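Local coordinates for ethylbenzene dehydrogenase alpha-subunit (Aromatoleum aromaticum, PDB 2IVF), which is the molybdopterin-binding alpha-subunit of a molybdenum and iron-sulfur oxidoreductase, and holds two pterin guanine dinucleotides, a molybdenum atom and an iron-sulfur cluster, at residues K341-E346 / Q355-D360; L894-A899 / V969-K974. All coordinates share one frame; numbering follows the deposited sequence.

Contact 1 of 2, residues K341-E346 / Q355-D360; sequences KFLSAE and QFYFFD
Ser344, the N-cap of helix 345-349, and Ala345, the first residue of that helix, meet Gln355 and Tyr357 of segment 355-360, which enters a two-stranded antiparallel sheet with strand 365-369. Both segments lie within the molybdopterin oxidoreductase family region. Ala345 N donates to Gln355 O at 2.9 Å. The bond is bent, with 133° at the hydrogen. Ser344 CA adds a C-H contact to the same oxygen, so Gln355 O is approached by two neighbouring residues.

The tight part lies around the rings of Phe356 and Tyr357. Tyr357 meets segment 341-346 with one ring edge. Leu343 O, Ser344 C and Ala345 CA all lie near its ring plane, and Tyr357 OH comes to 3.4 Å from Ala345 CA. Leu343 CG packs against Tyr357 CD2 at 3.9 Å. The Leu343 side chain also touches Leu334, and that of Tyr357 touches Val348. Phe356 has CG beside its backbone N (chi1 -55°), which places Phe342 CG over one face of the Phe356 ring. Phe342 CB lies 3.6 Å from Phe356 CD1. The ring pair is oblique, with planes inclined at 38° and centroids 5.2 Å apart.

Gln355 marks the looser, partly exposed side. Its CB touches Ala345 CB, but the amide turns away from the helix. A bend at chi2 brings NE2 back to Phe356 O, and NE2 also bonds to Ala369 O of the neighbouring strand.

A water bridges the backbones within the buried part: it lies 2.6 Å from Leu343 O and accepts from Tyr357 N at 2.8 Å.

Contact 2 of 2, residues L894-A899 / V969-K974; sequences LFNDFA and VRVSIK
An antiparallel strand pair in the molybdopterin dinucleotide-binding domain, a member of the double-psi beta-barrel clan, joins Leu894 and Phe895 to Ser972 and Ile973. Phe895 and Ser972 form a hydrogen-bonded pair. Phe895 N donates to Ser972 O at 3.0 Å, and Ser972 N returns a straighter bond to Phe895 O at 2.7 Å. Leu894 and Ile973 are the adjacent non-hydrogen-bonded pair. Their side chains lie side by side and point the same way, with CD1 of Leu894 against CG1 of Ile973 at 3.9 Å. The Ile973 side chain touches Phe843 of strand 843-846.

Phe895 and Ser972 occupy the other face. Phe895 CG sits between the backbone N and the carbonyl carbon (chi1 66°), and the ring takes Ser972 CB over one face. CB is 3.7 Å from the ring centroid, a CH-pi contact. The Lys974 chain runs past the ring at CE1.

Beyond the paired residues, Asn896 uses both ends of its amide. OD1 accepts from Phe898 N and closes an Asx turn, with a weak second bond from Ala899 N. ND2 also reaches Leu935 O. Across the contact, Asn896 ND2 donates to Arg970 O at 3.0 Å, 157° at the hydrogen, with that oxygen in the amide plane.

How the contacts relate
The two contacts lie in separate parts of the subunit. Their centres are 49 Å apart and their nearest atoms about 31 Å, so they do not touch. They follow one another in the chain, contact 1 closing before contact 2 opens. Contact 1 is a local join, with eight residues between its segments, and its centre is 35 Å from that of the chain. Contact 2 brings together segments separated by 69 residues. It lies close to the cofactors: the Val969 side chain is about 9 Å from one bound pterin guanine dinucleotide (MD1) and about 11 Å from the other (MGD). No other protein chain of the assembly touches either contact.

Contact 1 of 2, residues K341-E346 / Q355-D360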
# COMPACT_ATOMS: atom_id res chain seq x y z
N LYS A 341 45.53 15.89 1.12
CA LYS A 341 44.69 16.56 2.09
C LYS A 341 44.53 18.01 1.70
O LYS A 341 45.42 18.60 1.06
CB LYS A 341 45.30 16.36 3.50
CG LYS A 341 44.79 15.04 4.15
CD LYS A 341 45.75 14.44 5.11
CE LYS A 341 45.37 12.99 5.47
NZ LYS A 341 43.94 12.79 5.85
N PHE A 342 43.39 18.59 2.06
CA PHE A 342 43.17 20.00 1.77
C PHE A 342 44.37 20.83 2.26
O PHE A 342 44.92 20.59 3.36
CB PHE A 342 41.89 20.52 2.43
CG PHE A 342 40.61 20.01 1.82
CD1 PHE A 342 40.15 20.51 0.60
CD2 PHE A 342 39.85 19.06 2.48
CE1 PHE A 342 38.96 20.04 0.04
CE2 PHE A 342 38.68 18.59 1.96
CZ PHE A 342 38.21 19.08 0.71
N LEU A 343 44.79 21.78 1.42
CA LEU A 343 45.79 22.75 1.82
C LEU A 343 45.22 23.60 2.94
O LEU A 343 44.15 24.19 2.76
CB LEU A 343 46.16 23.64 0.64
CG LEU A 343 47.21 24.71 0.91
CD1 LEU A 343 48.49 24.04 1.36
CD2 LEU A 343 47.41 25.56 -0.35
N SER A 344 45.93 23.65 4.07
CA SER A 344 45.48 24.40 5.23
C SER A 344 46.41 25.55 5.56
O SER A 344 47.58 25.59 5.13
CB SER A 344 45.33 23.51 6.46
OG SER A 344 46.55 23.33 7.14
N ALA A 345 45.88 26.51 6.32
CA ALA A 345 46.65 27.68 6.71
C ALA A 345 47.76 27.24 7.65
O ALA A 345 48.81 27.85 7.67
CB ALA A 345 45.75 28.69 7.37
N GLU A 346 47.52 26.16 8.40
CA GLU A 346 48.55 25.54 9.23
C GLU A 346 49.76 25.17 8.38
O GLU A 346 50.88 25.48 8.73
CB GLU A 346 48.03 24.27 9.95
CG GLU A 346 48.95 23.85 11.10
CD GLU A 346 48.58 22.54 11.80
OE1 GLU A 346 47.59 21.90 11.49
OE2 GLU A 346 49.35 22.14 12.71
N GLN A 355 41.44 26.14 7.97
CA GLN A 355 41.38 27.25 7.04
C GLN A 355 41.90 26.76 5.70
O GLN A 355 43.05 26.33 5.57
CB GLN A 355 42.17 28.45 7.55
CG GLN A 355 42.26 29.63 6.56
CD GLN A 355 40.90 30.24 6.23
OE1 GLN A 355 40.29 30.89 7.07
NE2 GLN A 355 40.45 30.06 5.00
N PHE A 356 41.06 26.83 4.68
CA PHE A 356 41.41 26.27 3.38
C PHE A 356 41.54 27.35 2.33
O PHE A 356 41.36 28.55 2.63
CB PHE A 356 40.43 25.19 3.00
CG PHE A 356 40.30 24.11 4.02
CD1 PHE A 356 41.42 23.43 4.48
CD2 PHE A 356 39.07 23.74 4.50
CE1 PHE A 356 41.29 22.44 5.41
CE2 PHE A 356 38.95 22.74 5.44
CZ PHE A 356 40.06 22.09 5.88
N TYR A 357 41.91 26.94 1.11
CA TYR A 357 42.28 27.89 0.07
C TYR A 357 41.62 27.69 -1.27
O TYR A 357 41.41 26.55 -1.72
CB TYR A 357 43.78 27.84 -0.15
CG TYR A 357 44.57 28.39 1.01
CD1 TYR A 357 44.95 29.72 1.04
CD2 TYR A 357 44.90 27.58 2.08
CE1 TYR A 357 45.62 30.23 2.07
CE2 TYR A 357 45.59 28.08 3.13
CZ TYR A 357 45.96 29.40 3.12
OH TYR A 357 46.69 29.93 4.15
N PHE A 358 41.30 28.82 -1.89
CA PHE A 358 41.05 28.93 -3.31
C PHE A 358 42.35 29.31 -4.01
O PHE A 358 43.33 29.72 -3.37
CB PHE A 358 40.06 30.05 -3.63
CG PHE A 358 38.69 29.88 -3.03
CD1 PHE A 358 37.97 28.74 -3.21
CD2 PHE A 358 38.11 30.93 -2.33
CE1 PHE A 358 36.68 28.63 -2.69
CE2 PHE A 358 36.82 30.81 -1.81
CZ PHE A 358 36.11 29.67 -2.00
N PHE A 359 42.37 29.19 -5.33
CA PHE A 359 43.41 29.83 -6.09
C PHE A 359 42.77 30.97 -6.85
O PHE A 359 41.73 30.78 -7.49
CB PHE A 359 44.13 28.89 -7.04
CG PHE A 359 45.43 29.45 -7.55
CD1 PHE A 359 45.46 30.24 -8.69
CD2 PHE A 359 46.59 29.26 -6.84
CE1 PHE A 359 46.64 30.79 -9.16
CE2 PHE A 359 47.79 29.82 -7.29
CZ PHE A 359 47.80 30.58 -8.46
N ASP A 360 43.41 32.14 -6.78
CA ASP A 360 42.99 33.31 -7.54
C ASP A 360 43.95 33.48 -8.70
O ASP A 360 45.10 33.86 -8.50
CB ASP A 360 43.00 34.57 -6.67
CG ASP A 360 42.41 35.78 -7.39
OD1 ASP A 360 42.20 35.70 -8.62
OD2 ASP A 360 42.15 36.81 -6.73
O HOH W 1 42.68 24.33 0.60

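Contact 2 of 2, residues L894-A899 / V969-K974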
# COMPACT_ATOMS: atom_id res chain seq x y z
N LEU A 894 14.61 -19.33 -2.13
CA LEU A 894 15.68 -18.36 -2.22
C LEU A 894 16.71 -18.75 -1.19
O LEU A 894 16.36 -19.11 -0.04
CB LEU A 894 15.21 -16.95 -1.88
CG LEU A 894 14.52 -16.00 -2.87
CD1 LEU A 894 13.64 -16.74 -3.81
CD2 LEU A 894 13.82 -14.85 -2.09
N PHE A 895 17.97 -18.70 -1.57
CA PHE A 895 18.99 -19.07 -0.62
C PHE A 895 20.33 -18.46 -0.92
O PHE A 895 20.61 -18.10 -2.06
CB PHE A 895 19.10 -20.64 -0.53
CG PHE A 895 19.59 -21.31 -1.80
CD1 PHE A 895 18.71 -21.56 -2.85
CD2 PHE A 895 20.90 -21.69 -1.93
CE1 PHE A 895 19.16 -22.18 -3.99
CE2 PHE A 895 21.37 -22.32 -3.07
CZ PHE A 895 20.50 -22.56 -4.10
N ASN A 896 21.18 -18.42 0.09
CA ASN A 896 22.55 -18.05 -0.13
C ASN A 896 23.40 -18.77 0.88
O ASN A 896 22.95 -19.79 1.43
CB ASN A 896 22.73 -16.53 -0.11
CG ASN A 896 22.31 -15.86 1.20
OD1 ASN A 896 22.20 -16.47 2.25
ND2 ASN A 896 22.07 -14.57 1.13
N ASP A 897 24.61 -18.31 1.10
CA ASP A 897 25.50 -19.01 2.00
C ASP A 897 25.05 -18.98 3.46
O ASP A 897 25.55 -19.76 4.27
CB ASP A 897 26.95 -18.51 1.84
CG ASP A 897 27.57 -18.96 0.54
OD1 ASP A 897 26.89 -19.72 -0.23
OD2 ASP A 897 28.72 -18.52 0.25
N PHE A 898 24.09 -18.14 3.79
CA PHE A 898 23.67 -17.97 5.16
C PHE A 898 22.37 -18.68 5.51
O PHE A 898 22.30 -19.30 6.55
CB PHE A 898 23.55 -16.50 5.50
CG PHE A 898 23.17 -16.26 6.90
CD1 PHE A 898 24.09 -16.43 7.93
CD2 PHE A 898 21.88 -15.88 7.22
CE1 PHE A 898 23.72 -16.21 9.26
CE2 PHE A 898 21.50 -15.66 8.56
CZ PHE A 898 22.41 -15.83 9.57
N ALA A 899 21.36 -18.59 4.65
CA ALA A 899 20.06 -19.16 4.99
C ALA A 899 19.20 -19.28 3.76
O ALA A 899 19.67 -19.07 2.65
CB ALA A 899 19.36 -18.27 6.05
N VAL A 969 21.86 -7.94 -1.95
CA VAL A 969 22.35 -9.18 -1.39
C VAL A 969 22.20 -10.28 -2.44
O VAL A 969 21.26 -10.28 -3.27
CB VAL A 969 21.66 -9.51 -0.08
CG1 VAL A 969 21.92 -11.01 0.37
CG2 VAL A 969 22.18 -8.52 1.01
N ARG A 970 23.14 -11.20 -2.43
CA ARG A 970 23.14 -12.27 -3.37
C ARG A 970 22.26 -13.42 -2.91
O ARG A 970 22.38 -13.89 -1.78
CB ARG A 970 24.56 -12.81 -3.56
CG ARG A 970 25.53 -11.79 -4.15
CD ARG A 970 24.99 -11.09 -5.39
NE ARG A 970 25.96 -10.24 -6.09
CZ ARG A 970 26.78 -10.67 -7.07
NH1 ARG A 970 26.80 -11.93 -7.49
NH2 ARG A 970 27.62 -9.82 -7.66
N VAL A 971 21.44 -13.92 -3.82
CA VAL A 971 20.69 -15.13 -3.61
C VAL A 971 20.73 -15.99 -4.85
O VAL A 971 20.95 -15.49 -5.94
CB VAL A 971 19.23 -14.85 -3.26
CG1 VAL A 971 19.18 -14.04 -1.97
CG2 VAL A 971 18.48 -14.17 -4.43
N SER A 972 20.59 -17.30 -4.65
CA SER A 972 20.29 -18.26 -5.71
C SER A 972 18.80 -18.60 -5.61
O SER A 972 18.21 -18.45 -4.56
CB SER A 972 21.14 -19.50 -5.51
OG SER A 972 22.43 -19.36 -6.10
N ILE A 973 18.18 -19.01 -6.71
CA ILE A 973 16.77 -19.40 -6.69
C ILE A 973 16.63 -20.77 -7.34
O ILE A 973 17.25 -21.06 -8.36
CB ILE A 973 15.91 -18.35 -7.43
CG1 ILE A 973 16.08 -16.96 -6.82
CG2 ILE A 973 14.45 -18.77 -7.43
CD1 ILE A 973 15.53 -15.76 -7.74
N LYS A 974 15.82 -21.64 -6.75
CA LYS A 974 15.46 -22.89 -7.39
C LYS A 974 13.96 -23.15 -7.16
O LYS A 974 13.38 -22.61 -6.22
CB LYS A 974 16.32 -24.02 -6.85
CG LYS A 974 16.07 -24.35 -5.41
CD LYS A 974 17.07 -25.39 -4.98
CE LYS A 974 16.80 -25.91 -3.58
NZ LYS A 974 17.67 -27.17 -3.37